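PDB 3L0A: putative exonuclease from Eubacterium rectale, which is probably a hydrolase of the PDDEXK nuclease-like clan, binds a zinc ion through four cysteines, and may cleave nucleic acid. Local coordinates for residues Pro35-Gly40 with Met225-Arg230. Residues are numbered along the deposited sequence; the frame is centred on the assembly and turned at random. Where two conformers were deposited one is given.
Sequences PCEFYG and MPRILR. With ZN (zinc ion), chain B.
The edge of the Arg-227 guanidinium meets the carboxylate of Glu-37 side-on, with NE and NH2 each serving a different oxygen. NE donates to OE2 of Glu-37 at 3.1 Å, nearly straight (170°) and in the guanidinium plane. NH2 reaches OE1 of Glu-37 at 2.9 Å in a bond that is more bent (141°), consistent with OE1 standing 25° out of the guanidinium plane. Both oxygens use their syn lone pairs, the side on which a carboxylate accepts a paired donor.

Glutamate suits its place because its chain, extended beyond CG, spans the gap between the two segments, whose nearest CA atoms, of Glu-37 and Ile-228, are 8.0 Å apart. Arginine answers with two N-H groups on one edge; its chain bends at chi2 and crosses the glutamate at about a right angle. OE1 also accepts from Asp-239 N, so three N-H groups grip the carboxylate and hold its rotation.

Cys-36, just before Glu-37, caps helix 37-45: its SG accepts from Tyr-39 N at 3.6 Å while binding zinc at 2.2 Å. A thiolate can do both, and the N-H would probably temper its charge. The bidentate salt bridge thus joins helix 211-232 to the start of a helix N-capped by one ligand of a four-cysteine zinc site, completed by Cys-241, Cys-244 and Cys-247.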
ATOM      1  N   PRO A  35      17.765 -15.074  -3.738  1.00 31.40           N
ATOM      2  CA  PRO A  35      18.426 -16.213  -3.107  1.00 30.22           C
ATOM      3  C   PRO A  35      19.264 -15.749  -1.897  1.00 29.21           C
ATOM      4  O   PRO A  35      19.688 -14.580  -1.846  1.00 28.33           O
ATOM      5  CB  PRO A  35      19.353 -16.745  -4.209  1.00 30.21           C
ATOM      6  CG  PRO A  35      19.609 -15.584  -5.102  1.00 31.01           C
ATOM      7  CD  PRO A  35      18.377 -14.714  -5.031  1.00 31.50           C
ATOM      8  N   CYS A  36      19.484 -16.657  -0.945  1.00 27.58           N
ATOM      9  CA  CYS A  36      20.405 -16.421   0.167  1.00 26.74           C
ATOM     10  C   CYS A  36      20.916 -17.748   0.703  1.00 25.17           C
ATOM     11  O   CYS A  36      20.189 -18.478   1.390  1.00 23.87           O
ATOM     12  CB  CYS A  36      19.718 -15.623   1.286  1.00 27.26           C
ATOM     13  SG  CYS A  36      20.810 -15.163   2.633  1.00 26.99           S
ATOM     14  N   GLU A  37      22.176 -18.041   0.400  1.00 24.09           N
ATOM     15  CA  GLU A  37      22.800 -19.328   0.754  1.00 23.51           C
ATOM     16  C   GLU A  37      22.935 -19.522   2.283  1.00 22.93           C
ATOM     17  O   GLU A  37      22.645 -20.594   2.822  1.00 23.50           O
ATOM     18  CB  GLU A  37      24.164 -19.437   0.050  1.00 23.18           C
ATOM     19  CG  GLU A  37      24.042 -19.313  -1.474  1.00 23.62           C
ATOM     20  CD  GLU A  37      25.319 -19.595  -2.256  1.00 25.46           C
ATOM     21  OE1 GLU A  37      26.409 -19.423  -1.704  1.00 23.64           O
ATOM     22  OE2 GLU A  37      25.220 -19.993  -3.445  1.00 27.18           O
ATOM     23  N   PHE A  38      23.384 -18.463   2.945  1.00 21.68           N
ATOM     24  CA  PHE A  38      23.504 -18.383   4.389  1.00 21.43           C
ATOM     25  C   PHE A  38      22.192 -18.755   5.070  1.00 21.08           C
ATOM     26  O   PHE A  38      22.162 -19.646   5.898  1.00 20.37           O
ATOM     27  CB  PHE A  38      23.910 -16.950   4.727  1.00 21.23           C
ATOM     28  CG  PHE A  38      24.067 -16.681   6.192  1.00 23.88           C
ATOM     29  CD1 PHE A  38      25.069 -17.307   6.925  1.00 25.46           C
ATOM     30  CD2 PHE A  38      23.243 -15.778   6.836  1.00 23.50           C
ATOM     31  CE1 PHE A  38      25.207 -17.053   8.285  1.00 26.35           C
ATOM     32  CE2 PHE A  38      23.375 -15.526   8.183  1.00 24.39           C
ATOM     33  CZ  PHE A  38      24.340 -16.155   8.911  1.00 23.75           C
ATOM     34  N   TYR A  39      21.104 -18.073   4.693  1.00 20.93           N
ATOM     35  CA  TYR A  39      19.777 -18.390   5.211  1.00 20.81           C
ATOM     36  C   TYR A  39      19.463 -19.864   5.098  1.00 20.81           C
ATOM     37  O   TYR A  39      18.930 -20.478   6.028  1.00 19.81           O
ATOM     38  CB  TYR A  39      18.724 -17.573   4.470  1.00 21.45           C
ATOM     39  CG  TYR A  39      17.277 -17.985   4.672  1.00 21.79           C
ATOM     40  CD1 TYR A  39      16.618 -17.748   5.865  1.00 24.27           C
ATOM     41  CD2 TYR A  39      16.566 -18.576   3.642  1.00 22.21           C
ATOM     42  CE1 TYR A  39      15.264 -18.109   6.045  1.00 24.23           C
ATOM     43  CE2 TYR A  39      15.200 -18.930   3.790  1.00 24.74           C
ATOM     44  CZ  TYR A  39      14.561 -18.695   4.993  1.00 24.76           C
ATOM     45  OH  TYR A  39      13.246 -19.065   5.142  1.00 27.19           O
ATOM     46  N   GLY A  40      19.828 -20.436   3.960  1.00 20.69           N
ATOM     47  CA  GLY A  40      19.601 -21.834   3.718  1.00 20.77           C
ATOM     48  C   GLY A  40      20.399 -22.766   4.611  1.00 20.89           C
ATOM     49  O   GLY A  40      19.920 -23.868   4.950  1.00 18.73           O
HETATM   50  N   MSE A 225      22.280 -26.637  -9.229  1.00 26.29           N
HETATM   51  CA  MSE A 225      22.498 -27.609  -8.156  1.00 26.22           C
HETATM   52  C   MSE A 225      23.976 -27.807  -7.772  1.00 27.28           C
HETATM   53  O   MSE A 225      24.259 -28.007  -6.586  1.00 27.87           O
HETATM   54  CB  MSE A 225      21.856 -28.978  -8.465  1.00 25.56           C
HETATM   55  CG  MSE A 225      20.387 -29.062  -8.157  1.00 22.44           C
HETATM   56 SE   MSE A 225      20.083 -28.876  -6.297  0.75 15.25          SE
HETATM   57  CE  MSE A 225      20.836 -30.524  -5.703  1.00  3.81           C
ATOM     58  N   PRO A 226      24.916 -27.805  -8.757  1.00 27.98           N
ATOM     59  CA  PRO A 226      26.317 -28.007  -8.332  1.00 28.29           C
ATOM     60  C   PRO A 226      26.773 -26.967  -7.288  1.00 28.23           C
ATOM     61  O   PRO A 226      27.315 -27.333  -6.248  1.00 27.59           O
ATOM     62  CB  PRO A 226      27.122 -27.902  -9.651  1.00 28.48           C
ATOM     63  CG  PRO A 226      26.129 -28.220 -10.758  1.00 28.15           C
ATOM     64  CD  PRO A 226      24.774 -27.770 -10.233  1.00 28.08           C
ATOM     65  N   ARG A 227      26.511 -25.692  -7.541  1.00 28.46           N
ATOM     66  CA  ARG A 227      26.852 -24.659  -6.564  1.00 29.06           C
ATOM     67  C   ARG A 227      26.177 -24.894  -5.203  1.00 29.36           C
ATOM     68  O   ARG A 227      26.830 -24.755  -4.158  1.00 29.45           O
ATOM     69  CB  ARG A 227      26.452 -23.276  -7.080  1.00 29.56           C
ATOM     70  CG  ARG A 227      26.542 -22.161  -6.029  1.00 29.53           C
ATOM     71  CD  ARG A 227      27.973 -22.011  -5.387  1.00 28.57           C
ATOM     72  NE  ARG A 227      28.000 -20.903  -4.416  1.00 29.68           N
ATOM     73  CZ  ARG A 227      29.088 -20.370  -3.848  1.00 27.59           C
ATOM     74  NH1 ARG A 227      30.304 -20.826  -4.124  1.00 27.13           N
ATOM     75  NH2 ARG A 227      28.952 -19.361  -2.995  1.00 25.88           N
ATOM     76  N   ILE A 228      24.875 -25.220  -5.229  1.00 29.18           N
ATOM     77  CA  ILE A 228      24.125 -25.615  -4.029  1.00 28.74           C
ATOM     78  C   ILE A 228      24.856 -26.775  -3.327  1.00 28.97           C
ATOM     79  O   ILE A 228      25.222 -26.665  -2.162  1.00 28.58           O
ATOM     80  CB  ILE A 228      22.616 -26.017  -4.347  1.00 28.67           C
ATOM     81  CG1 ILE A 228      21.804 -24.805  -4.824  1.00 26.94           C
ATOM     82  CG2 ILE A 228      21.910 -26.683  -3.126  1.00 27.23           C
ATOM     83  CD1 ILE A 228      20.581 -25.176  -5.688  1.00 25.85           C
ATOM     84  N   LEU A 229      25.098 -27.873  -4.028  1.00 29.58           N
ATOM     85  CA  LEU A 229      25.754 -29.019  -3.383  1.00 30.24           C
ATOM     86  C   LEU A 229      27.088 -28.662  -2.718  1.00 30.09           C
ATOM     87  O   LEU A 229      27.406 -29.160  -1.629  1.00 29.60           O
ATOM     88  CB  LEU A 229      25.930 -30.185  -4.369  1.00 30.91           C
ATOM     89  CG  LEU A 229      24.625 -30.951  -4.584  1.00 31.93           C
ATOM     90  CD1 LEU A 229      24.679 -31.791  -5.870  1.00 31.95           C
ATOM     91  CD2 LEU A 229      24.340 -31.799  -3.333  1.00 32.92           C
ATOM     92  N   ARG A 230      27.861 -27.788  -3.349  1.00 30.48           N
ATOM     93  CA  ARG A 230      29.142 -27.332  -2.787  0.50 30.56           C
ATOM     94  C   ARG A 230      28.892 -26.660  -1.439  1.00 30.75           C
ATOM     95  O   ARG A 230      29.529 -26.977  -0.437  1.00 30.60           O
ATOM     96  CB  ARG A 230      29.867 -26.368  -3.753  0.50 30.44           C
ATOM     97  CG  ARG A 230      30.813 -27.050  -4.776  0.50 31.29           C
ATOM     98  CD  ARG A 230      31.022 -26.230  -6.081  0.50 31.10           C
ATOM     99  NE  ARG A 230      31.664 -24.922  -5.887  0.50 30.62           N
ATOM    100  CZ  ARG A 230      31.399 -23.848  -6.628  0.50 28.67           C
ATOM    101  NH1 ARG A 230      30.504 -23.916  -7.608  0.50 27.40           N
ATOM    102  NH2 ARG A 230      32.018 -22.704  -6.386  0.50 28.22           N
TER
HETATM  103 ZN    ZN B 266      20.129 -13.325   3.542  1.00 51.10          ZN